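PDB 3EXR: RmpD (Hexulose-6-phosphate synthase) from Streptococcus mutans, which is a TIM-barrel protein of the HUMPS family, found here as a dimer whose subunits each wrap helices round an eight-stranded parallel barrel. Local coordinates for residues A[106-109]-A[110-113]; A[121-124]-A[125-128]; A[195-198]-A[199-203]; A[208-211]-A[212-216]. All coordinates share one frame; numbering follows the deposited sequence.

Contact 1: residues A[106-109]-A[110-113]; sequences DINP and DKGE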
ATOM      1  N   ASP A 106      -9.924  -8.326 -17.175  1.00 14.52           N
ATOM      2  CA  ASP A 106      -9.428  -9.167 -18.266  1.00 15.78           C
ATOM      3  C   ASP A 106      -9.302 -10.630 -17.832  1.00 15.41           C
ATOM      4  O   ASP A 106      -9.644 -11.545 -18.585  1.00 15.71           O
ATOM      5  CB  ASP A 106      -8.068  -8.674 -18.750  1.00 16.49           C
ATOM      6  CG  ASP A 106      -7.587  -9.434 -19.961  1.00 21.42           C
ATOM      7  OD1 ASP A 106      -8.307  -9.421 -20.981  1.00 25.35           O
ATOM      8  OD2 ASP A 106      -6.521 -10.080 -19.938  1.00 26.32           O
ATOM      9  N   ILE A 107      -8.828 -10.858 -16.606  1.00 15.18           N
ATOM     10  CA  ILE A 107      -8.647 -12.212 -16.095  1.00 15.96           C
ATOM     11  C   ILE A 107      -9.922 -12.788 -15.455  1.00 15.55           C
ATOM     12  O   ILE A 107     -10.208 -13.989 -15.568  1.00 15.57           O
ATOM     13  CB  ILE A 107      -7.433 -12.252 -15.109  1.00 16.67           C
ATOM     14  CG1 ILE A 107      -6.106 -12.236 -15.887  1.00 19.31           C
ATOM     15  CG2 ILE A 107      -7.522 -13.468 -14.165  1.00 17.64           C
ATOM     16  CD1 ILE A 107      -5.913 -13.398 -16.839  1.00 22.10           C
ATOM     17  N   ASN A 108     -10.700 -11.905 -14.834  1.00 14.46           N
ATOM     18  CA  ASN A 108     -11.893 -12.265 -14.094  1.00 14.53           C
ATOM     19  C   ASN A 108     -13.092 -11.387 -14.520  1.00 14.70           C
ATOM     20  O   ASN A 108     -13.510 -10.484 -13.793  1.00 14.04           O
ATOM     21  CB  ASN A 108     -11.588 -12.094 -12.582  1.00 13.95           C
ATOM     22  CG  ASN A 108     -12.692 -12.654 -11.649  1.00 14.84           C
ATOM     23  OD1 ASN A 108     -13.851 -12.940 -12.048  1.00 12.82           O
ATOM     24  ND2 ASN A 108     -12.334 -12.773 -10.378  1.00 13.72           N
ATOM     25  N   PRO A 109     -13.622 -11.603 -15.727  1.00 15.26           N
ATOM     26  CA  PRO A 109     -14.727 -10.755 -16.195  1.00 15.74           C
ATOM     27  C   PRO A 109     -15.984 -10.819 -15.351  1.00 16.69           C
ATOM     28  O   PRO A 109     -16.670  -9.802 -15.234  1.00 16.88           O
ATOM     29  CB  PRO A 109     -15.005 -11.261 -17.617  1.00 15.55           C
ATOM     30  CG  PRO A 109     -14.284 -12.511 -17.772  1.00 16.05           C
ATOM     31  CD  PRO A 109     -13.205 -12.592 -16.742  1.00 15.99           C
ATOM     32  N   ASP A 110     -16.259 -11.975 -14.757  1.00 18.03           N
ATOM     33  CA  ASP A 110     -17.515 -12.184 -14.028  1.00 19.53           C
ATOM     34  C   ASP A 110     -17.565 -11.419 -12.710  1.00 18.78           C
ATOM     35  O   ASP A 110     -18.611 -10.888 -12.356  1.00 18.90           O
ATOM     36  CB  ASP A 110     -17.741 -13.656 -13.721  1.00 20.94           C
ATOM     37  CG  ASP A 110     -17.847 -14.510 -14.963  1.00 25.16           C
ATOM     38  OD1 ASP A 110     -18.018 -13.946 -16.070  1.00 27.78           O
ATOM     39  OD2 ASP A 110     -17.739 -15.756 -14.857  1.00 28.79           O
ATOM     40  N   LYS A 111     -16.445 -11.395 -11.982  1.00 17.25           N
ATOM     41  CA  LYS A 111     -16.430 -10.843 -10.623  1.00 16.27           C
ATOM     42  C   LYS A 111     -15.364  -9.755 -10.370  1.00 14.83           C
ATOM     43  O   LYS A 111     -15.429  -9.068  -9.352  1.00 14.54           O
ATOM     44  CB  LYS A 111     -16.248 -11.977  -9.593  1.00 16.65           C
ATOM     45  CG  LYS A 111     -17.334 -13.081  -9.530  1.00 18.42           C
ATOM     46  CD  LYS A 111     -17.376 -13.779  -8.120  1.00 19.84           C
ATOM     47  CE  LYS A 111     -16.393 -15.017  -7.944  1.00 21.11           C
ATOM     48  NZ  LYS A 111     -16.078 -15.577  -6.508  1.00 18.27           N
ATOM     49  N   GLY A 112     -14.398  -9.590 -11.286  1.00 12.92           N
ATOM     50  CA  GLY A 112     -13.267  -8.682 -11.091  1.00 12.40           C
ATOM     51  C   GLY A 112     -13.630  -7.231 -10.853  1.00 11.52           C
ATOM     52  O   GLY A 112     -14.324  -6.622 -11.666  1.00 11.96           O
ATOM     53  N   GLU A 113     -13.153  -6.672  -9.742  1.00 10.47           N
ATOM     54  CA  GLU A 113     -13.442  -5.296  -9.371  1.00 10.06           C
ATOM     55  C   GLU A 113     -12.335  -4.680  -8.535  1.00  9.84           C
ATOM     56  O   GLU A 113     -11.605  -5.401  -7.818  1.00 10.82           O
ATOM     57  CB  GLU A 113     -14.710  -5.240  -8.504  1.00 10.18           C
ATOM     58  CG  GLU A 113     -16.024  -5.542  -9.205  1.00 11.98           C
ATOM     59  CD  GLU A 113     -17.205  -4.994  -8.429  1.00 13.70           C
ATOM     60  OE1 GLU A 113     -17.202  -3.784  -8.099  1.00 14.86           O
ATOM     61  OE2 GLU A 113     -18.120  -5.785  -8.142  1.00 16.72           O
TER
HETATM   62  O   HOH W   1     -14.718 -14.467 -14.689  1.00 25.17           O
HETATM   63  O   HOH W   2     -16.005  -7.555 -13.383  1.00 29.42           O
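The turn that takes the chain out of helix 94-107 and into strand 113-117 is built by N108 gripping K111 and G112 with two different oxygens. N108 O accepts from G112 N at 2.8 Å, four residues on. The side chain reaches the neighbouring amide: N108 OD1 takes K111 N at 3.0 Å. That second donor does not sit on a lone pair; it stands 48° out of the plane of the amide group, above it. CG lies anti to the backbone N (chi1 -171°), which brings OD1 to K111 N, while N108 O serves G112 N. Beside the bond, N108 OD1 also lies against K111 CB, 3.6 Å away.

N108 is the first residue to leave helical geometry, and P109 and D110 then make a short bend before the next strand of the alpha/beta barrel begins. Two waters brace this bend. Water 1 donates to N108 OD1 at 3.2 Å and accepts from D110 N at 2.9 Å; water 2 donates both to P109 O at 3.0 Å and to G112 O at 2.6 Å.

The other end of the N108 amide is held as well, ND2 bonding to D84 OD1 and A83 O. K111, bent at chi3 (-88°), runs off from the turn and carries NZ to a salt bridge with D84 OD2.

Contact 2: residues A[121-124]-A[125-128]; sequences DWTY and DQAQ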
ATOM      1  N   ASP A 121      -7.396  12.868   3.533  1.00 18.37           N
ATOM      2  CA  ASP A 121      -8.302  13.935   3.085  1.00 20.14           C
ATOM      3  C   ASP A 121      -8.864  13.776   1.674  1.00 19.64           C
ATOM      4  O   ASP A 121      -8.716  14.666   0.805  1.00 20.99           O
ATOM      5  CB  ASP A 121      -7.560  15.277   3.154  1.00 21.42           C
ATOM      6  CG  ASP A 121      -7.148  15.633   4.546  1.00 25.33           C
ATOM      7  OD1 ASP A 121      -7.958  15.414   5.483  1.00 28.61           O
ATOM      8  OD2 ASP A 121      -6.023  16.135   4.751  1.00 29.65           O
ATOM      9  N   TRP A 122      -9.536  12.669   1.431  1.00 17.85           N
ATOM     10  CA  TRP A 122     -10.185  12.464   0.144  1.00 16.69           C
ATOM     11  C   TRP A 122     -11.445  13.313   0.057  1.00 16.18           C
ATOM     12  O   TRP A 122     -12.024  13.667   1.089  1.00 17.04           O
ATOM     13  CB  TRP A 122     -10.513  10.981  -0.077  1.00 16.47           C
ATOM     14  CG  TRP A 122     -11.449  10.464   0.923  1.00 15.26           C
ATOM     15  CD1 TRP A 122     -11.133   9.945   2.131  1.00 14.64           C
ATOM     16  CD2 TRP A 122     -12.886  10.466   0.843  1.00 12.91           C
ATOM     17  NE1 TRP A 122     -12.284   9.603   2.809  1.00 13.82           N
ATOM     18  CE2 TRP A 122     -13.371   9.908   2.037  1.00 12.56           C
ATOM     19  CE3 TRP A 122     -13.804  10.851  -0.136  1.00 12.60           C
ATOM     20  CZ2 TRP A 122     -14.723   9.745   2.286  1.00 11.59           C
ATOM     21  CZ3 TRP A 122     -15.143  10.715   0.115  1.00 11.68           C
ATOM     22  CH2 TRP A 122     -15.597  10.150   1.318  1.00 11.50           C
ATOM     23  N   THR A 123     -11.851  13.641  -1.161  1.00 15.57           N
ATOM     24  CA  THR A 123     -13.017  14.489  -1.405  1.00 14.93           C
ATOM     25  C   THR A 123     -14.112  13.768  -2.216  1.00 14.33           C
ATOM     26  O   THR A 123     -13.863  12.750  -2.876  1.00 13.39           O
ATOM     27  CB  THR A 123     -12.612  15.755  -2.200  1.00 15.27           C
ATOM     28  OG1 THR A 123     -12.204  15.374  -3.517  1.00 16.45           O
ATOM     29  CG2 THR A 123     -11.454  16.498  -1.547  1.00 15.88           C
ATOM     30  N   TYR A 124     -15.326  14.319  -2.188  1.00 13.38           N
ATOM     31  CA  TYR A 124     -16.407  13.812  -3.022  1.00 13.71           C
ATOM     32  C   TYR A 124     -16.174  14.081  -4.535  1.00 14.40           C
ATOM     33  O   TYR A 124     -16.682  13.349  -5.385  1.00 14.53           O
ATOM     34  CB  TYR A 124     -17.735  14.393  -2.567  1.00 12.91           C
ATOM     35  CG  TYR A 124     -18.134  13.939  -1.172  1.00 13.90           C
ATOM     36  CD1 TYR A 124     -18.454  12.605  -0.935  1.00 12.05           C
ATOM     37  CD2 TYR A 124     -18.203  14.838  -0.101  1.00 15.49           C
ATOM     38  CE1 TYR A 124     -18.836  12.165   0.340  1.00 12.60           C
ATOM     39  CE2 TYR A 124     -18.592  14.404   1.188  1.00 14.64           C
ATOM     40  CZ  TYR A 124     -18.889  13.063   1.393  1.00 13.71           C
ATOM     41  OH  TYR A 124     -19.290  12.604   2.640  1.00 13.86           O
ATOM     42  N   ASP A 125     -15.402  15.114  -4.865  1.00 15.21           N
ATOM     43  CA  ASP A 125     -15.038  15.350  -6.258  1.00 16.25           C
ATOM     44  C   ASP A 125     -14.136  14.217  -6.757  1.00 15.32           C
ATOM     45  O   ASP A 125     -14.335  13.703  -7.860  1.00 15.28           O
ATOM     46  CB  ASP A 125     -14.390  16.729  -6.438  1.00 17.23           C
ATOM     47  CG  ASP A 125     -15.357  17.860  -6.106  1.00 21.04           C
ATOM     48  OD1 ASP A 125     -16.548  17.767  -6.478  1.00 25.52           O
ATOM     49  OD2 ASP A 125     -14.995  18.833  -5.436  1.00 26.44           O
ATOM     50  N   GLN A 126     -13.199  13.788  -5.919  1.00 14.89           N
ATOM     51  CA  GLN A 126     -12.383  12.610  -6.237  1.00 14.79           C
ATOM     52  C   GLN A 126     -13.269  11.370  -6.356  1.00 14.31           C
ATOM     53  O   GLN A 126     -13.140  10.592  -7.309  1.00 13.69           O
ATOM     54  CB  GLN A 126     -11.300  12.401  -5.173  1.00 14.96           C
ATOM     55  CG  GLN A 126     -10.228  13.484  -5.113  1.00 16.61           C
ATOM     56  CD  GLN A 126      -9.274  13.311  -3.926  1.00 18.99           C
ATOM     57  OE1 GLN A 126      -9.641  12.750  -2.900  1.00 19.45           O
ATOM     58  NE2 GLN A 126      -8.047  13.797  -4.073  1.00 21.41           N
ATOM     59  N   ALA A 127     -14.177  11.183  -5.396  1.00 13.87           N
ATOM     60  CA  ALA A 127     -15.054  10.017  -5.426  1.00 13.80           C
ATOM     61  C   ALA A 127     -15.837   9.937  -6.730  1.00 13.72           C
ATOM     62  O   ALA A 127     -15.993   8.862  -7.296  1.00 13.27           O
ATOM     63  CB  ALA A 127     -15.991  10.006  -4.217  1.00 14.26           C
ATOM     64  N   GLN A 128     -16.287  11.079  -7.257  1.00 12.95           N
ATOM     65  CA  GLN A 128     -17.027  11.042  -8.524  1.00 13.35           C
ATOM     66  C   GLN A 128     -16.090  10.630  -9.675  1.00 12.89           C
ATOM     67  O   GLN A 128     -16.501   9.960 -10.611  1.00 13.42           O
ATOM     68  CB  GLN A 128     -17.720  12.394  -8.802  1.00 13.38           C
ATOM     69  CG  GLN A 128     -18.607  12.402 -10.036  1.00 14.32           C
ATOM     70  CD  GLN A 128     -19.803  11.476  -9.898  1.00 15.09           C
ATOM     71  OE1 GLN A 128     -20.560  11.571  -8.924  1.00 16.56           O
ATOM     72  NE2 GLN A 128     -19.953  10.546 -10.831  1.00 16.32           N
TER
HETATM   73  O   HOH W   3      -6.772  14.331  -1.616  1.00 33.17           O
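T123 and Q126 lie across each other at about a right angle at the start of helix 124-132, and each side chain bonds to the other's backbone: a capping box with T123 as N-cap. T123 OG1 sits between its own backbone N and carbonyl carbon (chi1 67°), from where it accepts Q126 N at 3.0 Å in a nearly straight bond. In return, the extended Q126 chain runs back along the turn and Q126 OE1 takes T123 N at 2.9 Å. This donor lies above the plane of the glutamine amide, 45° out of it. Q126 OE1 also approaches W122 CA at 3.1 Å, while Q126 CG rests against T123 OG1 at 3.2 Å. On the main chain, A127 N bonds to T123 O at 3.0 Å.

The W122 indole stands off the turn, W122 CZ3 reaching A127 CB obliquely at 4.5 Å; beyond the turn, W122 and Y124 pack on helix 155-167, where K160 and K163 meet their rings in cation-pi contacts. Water 3 joins D121 O to Q126 NE2, which also makes a weak hydrogen bond to D121 of the second subunit.

Side chains thus supply acceptors to T123 N and Q126 N at a helix start, where main-chain acceptors from a preceding turn are lacking.

Contact 3: residues A[195-198]-A[199-203]; sequences AGRG and ITEAK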
ATOM      1  N   ALA A 195     -15.199  -7.651   9.292  1.00 10.02           N
ATOM      2  CA  ALA A 195     -14.773  -7.988  10.630  1.00 10.95           C
ATOM      3  C   ALA A 195     -13.388  -8.600  10.538  1.00 11.24           C
ATOM      4  O   ALA A 195     -12.934  -8.973   9.456  1.00 13.02           O
ATOM      5  CB  ALA A 195     -15.750  -8.966  11.280  1.00 11.40           C
ATOM      6  N   GLY A 196     -12.711  -8.678  11.667  1.00 10.86           N
ATOM      7  CA  GLY A 196     -11.377  -9.254  11.745  1.00 10.60           C
ATOM      8  C   GLY A 196     -11.197 -10.070  13.022  1.00 11.73           C
ATOM      9  O   GLY A 196     -11.837 -11.109  13.191  1.00 11.63           O
ATOM     10  N   ARG A 197     -10.292  -9.619  13.879  1.00 12.92           N
ATOM     11  CA  ARG A 197      -9.913 -10.346  15.095  1.00 14.94           C
ATOM     12  C   ARG A 197     -11.054 -10.570  16.086  1.00 14.59           C
ATOM     13  O   ARG A 197     -11.074 -11.569  16.792  1.00 14.44           O
ATOM     14  CB  ARG A 197      -8.726  -9.643  15.759  1.00 15.68           C
ATOM     15  CG  ARG A 197      -7.423  -9.724  14.923  1.00 19.17           C
ATOM     16  CD  ARG A 197      -6.295  -8.953  15.579  1.00 24.44           C
ATOM     17  NE  ARG A 197      -5.542  -9.770  16.534  1.00 29.30           N
ATOM     18  CZ  ARG A 197      -4.836  -9.279  17.558  1.00 32.02           C
ATOM     19  NH1 ARG A 197      -4.779  -7.967  17.767  1.00 33.26           N
ATOM     20  NH2 ARG A 197      -4.177 -10.107  18.372  1.00 32.19           N
ATOM     21  N   GLY A 198     -12.023  -9.663  16.113  1.00 15.13           N
ATOM     22  CA  GLY A 198     -13.227  -9.825  16.932  1.00 15.15           C
ATOM     23  C   GLY A 198     -13.901 -11.158  16.670  1.00 15.18           C
ATOM     24  O   GLY A 198     -14.394 -11.808  17.600  1.00 16.04           O
ATOM     25  N   ILE A 199     -13.917 -11.582  15.410  1.00 14.16           N
ATOM     26  CA  ILE A 199     -14.447 -12.894  15.079  1.00 14.66           C
ATOM     27  C   ILE A 199     -13.398 -14.012  15.102  1.00 14.45           C
ATOM     28  O   ILE A 199     -13.665 -15.097  15.609  1.00 14.38           O
ATOM     29  CB  ILE A 199     -15.195 -12.840  13.739  1.00 15.00           C
ATOM     30  CG1 ILE A 199     -16.498 -12.054  13.901  1.00 15.12           C
ATOM     31  CG2 ILE A 199     -15.504 -14.208  13.248  1.00 15.11           C
ATOM     32  CD1 ILE A 199     -17.166 -11.799  12.616  1.00 18.45           C
ATOM     33  N   THR A 200     -12.217 -13.782  14.554  1.00 13.60           N
ATOM     34  CA  THR A 200     -11.270 -14.900  14.390  1.00 14.06           C
ATOM     35  C   THR A 200     -10.565 -15.274  15.686  1.00 14.73           C
ATOM     36  O   THR A 200     -10.076 -16.378  15.799  1.00 14.98           O
ATOM     37  CB  THR A 200     -10.212 -14.626  13.298  1.00 13.04           C
ATOM     38  OG1 THR A 200      -9.475 -13.458  13.647  1.00 13.43           O
ATOM     39  CG2 THR A 200     -10.868 -14.401  11.959  1.00 15.22           C
ATOM     40  N   GLU A 201     -10.548 -14.364  16.657  1.00 15.47           N
ATOM     41  CA  GLU A 201      -9.989 -14.653  17.997  1.00 17.00           C
ATOM     42  C   GLU A 201     -11.050 -15.024  19.020  1.00 16.92           C
ATOM     43  O   GLU A 201     -10.738 -15.155  20.210  1.00 17.34           O
ATOM     44  CB  GLU A 201      -9.199 -13.446  18.520  1.00 18.12           C
ATOM     45  CG  GLU A 201      -7.955 -13.142  17.725  1.00 21.36           C
ATOM     46  CD  GLU A 201      -7.162 -11.975  18.277  1.00 25.17           C
ATOM     47  OE1 GLU A 201      -7.630 -11.221  19.172  1.00 27.00           O
ATOM     48  OE2 GLU A 201      -6.036 -11.801  17.805  1.00 27.80           O
ATOM     49  N   ALA A 202     -12.294 -15.165  18.579  1.00 16.78           N
ATOM     50  CA  ALA A 202     -13.382 -15.529  19.494  1.00 16.84           C
ATOM     51  C   ALA A 202     -13.214 -16.975  19.914  1.00 17.20           C
ATOM     52  O   ALA A 202     -12.468 -17.723  19.282  1.00 17.16           O
ATOM     53  CB  ALA A 202     -14.770 -15.293  18.860  1.00 17.03           C
ATOM     54  N   LYS A 203     -13.888 -17.365  20.996  1.00 17.80           N
ATOM     55  CA  LYS A 203     -13.767 -18.723  21.507  1.00 18.16           C
ATOM     56  C   LYS A 203     -14.203 -19.722  20.451  1.00 18.06           C
ATOM     57  O   LYS A 203     -13.544 -20.732  20.227  1.00 19.19           O
ATOM     58  CB  LYS A 203     -14.588 -18.894  22.808  1.00 18.52           C
TER
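A195 and I199 make the tight side of this turn, with A195 CB pressed on I199 CD1 at 3.4 Å, closer than ordinary van der Waals contact. The isoleucine sends CG1 anti to its carbonyl carbon (chi1 -71°), and the extended branch lays CD1 against the alanine. Both residues are buried, and I199 goes on to meet A209 and F212 of helix 205-220 and V27 of helix 17-27.

Beside them the main chain closes the first turn of the helix. G196, the N-cap residue, offers one oxygen to two amides: T200 N comes to G196 O at 3.0 Å in the carbonyl plane, whereas I199 N, at 3.1 Å, stands 47° out of that plane. T200 CG2 lies 3.6 Å from G196 O. One residue further, E201 N closes on R197 O at 2.8 Å. A202, its CB 3.7 Å from G198 O, packs on A208 of helix 205-220.

The opposite character belongs to R197 and E201, both exposed. A salt bridge runs from R197 NE to E201 OE2, but its modelled length is implausibly short and the position of OE2 is doubtful. As modelled, the side chains cross obliquely, the guanidinium and carboxylate planes 82° apart, with E201 OE1 over one face of the guanidinium, offset toward the rim.

The short helix 197-200 lies between the eighth strand and the last helix, an extra helix known from many TIM barrels.

Contact 4: residues A[208-211]-A[212-216]; sequences AARA and FKDEI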
ATOM      1  N   ALA A 208     -19.290 -17.257  16.173  1.00 12.63           N
ATOM      2  CA  ALA A 208     -19.328 -15.792  16.217  1.00 12.87           C
ATOM      3  C   ALA A 208     -19.624 -15.216  14.840  1.00 12.67           C
ATOM      4  O   ALA A 208     -20.436 -14.302  14.714  1.00 13.95           O
ATOM      5  CB  ALA A 208     -18.059 -15.238  16.806  1.00 12.72           C
ATOM      6  N   ALA A 209     -19.036 -15.814  13.810  1.00 12.03           N
ATOM      7  CA  ALA A 209     -19.299 -15.421  12.431  1.00 11.93           C
ATOM      8  C   ALA A 209     -20.765 -15.642  12.075  1.00 12.37           C
ATOM      9  O   ALA A 209     -21.416 -14.748  11.526  1.00 12.37           O
ATOM     10  CB  ALA A 209     -18.378 -16.176  11.445  1.00 10.73           C
ATOM     11  N   ARG A 210     -21.299 -16.820  12.415  1.00 11.98           N
ATOM     12  CA  ARG A 210     -22.704 -17.087  12.121  1.00 12.47           C
ATOM     13  C   ARG A 210     -23.645 -16.144  12.874  1.00 12.71           C
ATOM     14  O   ARG A 210     -24.669 -15.752  12.319  1.00 13.42           O
ATOM     15  CB  ARG A 210     -23.055 -18.539  12.419  1.00 12.42           C
ATOM     16  CG  ARG A 210     -24.410 -18.917  11.906  1.00 13.59           C
ATOM     17  CD  ARG A 210     -24.771 -20.324  12.314  1.00 14.65           C
ATOM     18  NE  ARG A 210     -23.919 -21.257  11.586  1.00 15.08           N
ATOM     19  CZ  ARG A 210     -23.854 -22.563  11.831  1.00 17.11           C
ATOM     20  NH1 ARG A 210     -24.626 -23.106  12.761  1.00 15.08           N
ATOM     21  NH2 ARG A 210     -23.050 -23.329  11.138  1.00 17.65           N
ATOM     22  N   ALA A 211     -23.326 -15.806  14.127  1.00 13.11           N
ATOM     23  CA  ALA A 211     -24.188 -14.902  14.917  1.00 13.63           C
ATOM     24  C   ALA A 211     -24.216 -13.513  14.285  1.00 14.17           C
ATOM     25  O   ALA A 211     -25.251 -12.860  14.251  1.00 14.37           O
ATOM     26  CB  ALA A 211     -23.717 -14.819  16.328  1.00 13.79           C
ATOM     27  N   PHE A 212     -23.070 -13.092  13.742  1.00 14.04           N
ATOM     28  CA  PHE A 212     -22.948 -11.796  13.103  1.00 14.21           C
ATOM     29  C   PHE A 212     -23.836 -11.788  11.847  1.00 14.57           C
ATOM     30  O   PHE A 212     -24.625 -10.858  11.642  1.00 14.78           O
ATOM     31  CB  PHE A 212     -21.468 -11.566  12.755  1.00 14.12           C
ATOM     32  CG  PHE A 212     -21.103 -10.140  12.425  1.00 14.36           C
ATOM     33  CD1 PHE A 212     -20.319  -9.400  13.296  1.00 16.10           C
ATOM     34  CD2 PHE A 212     -21.436  -9.590  11.201  1.00 15.36           C
ATOM     35  CE1 PHE A 212     -19.940  -8.094  12.972  1.00 17.24           C
ATOM     36  CE2 PHE A 212     -21.059  -8.281  10.875  1.00 16.45           C
ATOM     37  CZ  PHE A 212     -20.300  -7.545  11.772  1.00 16.20           C
ATOM     38  N   LYS A 213     -23.757 -12.855  11.045  1.00 14.62           N
ATOM     39  CA  LYS A 213     -24.559 -12.951   9.834  1.00 15.27           C
ATOM     40  C   LYS A 213     -26.067 -13.089  10.176  1.00 14.60           C
ATOM     41  O   LYS A 213     -26.925 -12.547   9.442  1.00 14.83           O
ATOM     42  CB  LYS A 213     -24.032 -14.090   8.938  1.00 15.16           C
ATOM     43  CG  LYS A 213     -24.706 -14.217   7.603  1.00 18.38           C
ATOM     44  CD  LYS A 213     -24.123 -13.245   6.581  1.00 20.55           C
ATOM     45  CE  LYS A 213     -25.076 -13.053   5.419  1.00 20.92           C
ATOM     46  NZ  LYS A 213     -24.610 -11.983   4.490  1.00 19.79           N
ATOM     47  N   ASP A 214     -26.390 -13.776  11.286  1.00 14.15           N
ATOM     48  CA  ASP A 214     -27.777 -13.904  11.747  1.00 14.34           C
ATOM     49  C   ASP A 214     -28.376 -12.503  12.018  1.00 13.86           C
ATOM     50  O   ASP A 214     -29.538 -12.225  11.703  1.00 13.95           O
ATOM     51  CB  ASP A 214     -27.870 -14.733  13.046  1.00 14.41           C
ATOM     52  CG  ASP A 214     -27.697 -16.227  12.847  1.00 16.98           C
ATOM     53  OD1 ASP A 214     -27.797 -16.737  11.719  1.00 19.85           O
ATOM     54  OD2 ASP A 214     -27.468 -16.941  13.856  1.00 19.73           O
ATOM     55  N   GLU A 215     -27.585 -11.627  12.621  1.00 13.60           N
ATOM     56  CA  GLU A 215     -28.036 -10.288  12.965  1.00 13.77           C
ATOM     57  C   GLU A 215     -28.167  -9.399  11.723  1.00 13.88           C
ATOM     58  O   GLU A 215     -29.091  -8.588  11.628  1.00 13.92           O
ATOM     59  CB  GLU A 215     -27.111  -9.666  14.012  1.00 13.99           C
ATOM     60  CG  GLU A 215     -27.471  -8.254  14.416  1.00 14.58           C
ATOM     61  CD  GLU A 215     -28.744  -8.171  15.276  1.00 17.06           C
ATOM     62  OE1 GLU A 215     -29.457  -9.197  15.427  1.00 18.50           O
ATOM     63  OE2 GLU A 215     -29.028  -7.059  15.793  1.00 16.98           O
ATOM     64  N   ILE A 216     -27.232  -9.535  10.780  1.00 13.38           N
ATOM     65  CA  ILE A 216     -27.396  -8.909   9.470  1.00 13.25           C
ATOM     66  C   ILE A 216     -28.748  -9.336   8.865  1.00 13.87           C
ATOM     67  O   ILE A 216     -29.499  -8.506   8.412  1.00 13.76           O
ATOM     68  CB  ILE A 216     -26.245  -9.286   8.503  1.00 12.77           C
ATOM     69  CG1 ILE A 216     -24.936  -8.630   8.947  1.00 12.73           C
ATOM     70  CG2 ILE A 216     -26.607  -8.897   7.081  1.00 12.95           C
ATOM     71  CD1 ILE A 216     -23.700  -9.130   8.131  1.00 12.31           C
TER
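Main-chain hydrogen bonds carry most of the contact between A208-A211 and F212-I216. Four successive i to i+4 bonds cross it, F212 N to A208 O, K213 N to A209 O, D214 N to R210 O and E215 N to A211 O, all between 2.8 and 3.1 Å.

The side-chain roots sit close to carbonyl oxygens of the preceding turn: F212 CB lies 3.4 Å from A209 O. With CG anti to the backbone N (chi1 -164°), the phenylalanine ring then leaves the turn.

Among the charged groups, D214 folds back over the preceding turn, D214 CG lying 3.1 Å from R210 O and D214 OD1 4.0 Å from R210 CG. The two side chains cross at a slant, yet their charges do not meet: R210 NE stays 6.0 Å from D214 OD1, and R210 NH2 forms a salt bridge with E30. K213 reaches D32 and P6 O with NZ, and E215 pairs with R218.

A209, F212 and I216 are buried while R210 and D214 are exposed, the pattern of an amphipathic helix, here the last helix of a TIM barrel, with F212 and I216 on F193 of the eighth strand.

Overall arrangement
The four contacts come in order along the chain of one eight-stranded parallel barrel. Contact 1 joins helix 94-107 to strand 113-117, and contact 2 starts the helix after that strand; their centres are about 25 Å apart. Contacts 3 and 4 belong to the last part of the chain, helices 197-200 and 205-220 after the eighth strand; A202 CB meets A208 CB at 3.9 Å, so the two pack as one closing unit. Between centres, contact 1 lies about 30 Å from contact 3, across the chain's centre, and about 29 Å from contact 4. Contact 2, about 32 and 33 Å from them, is the one of the four that reaches the second subunit.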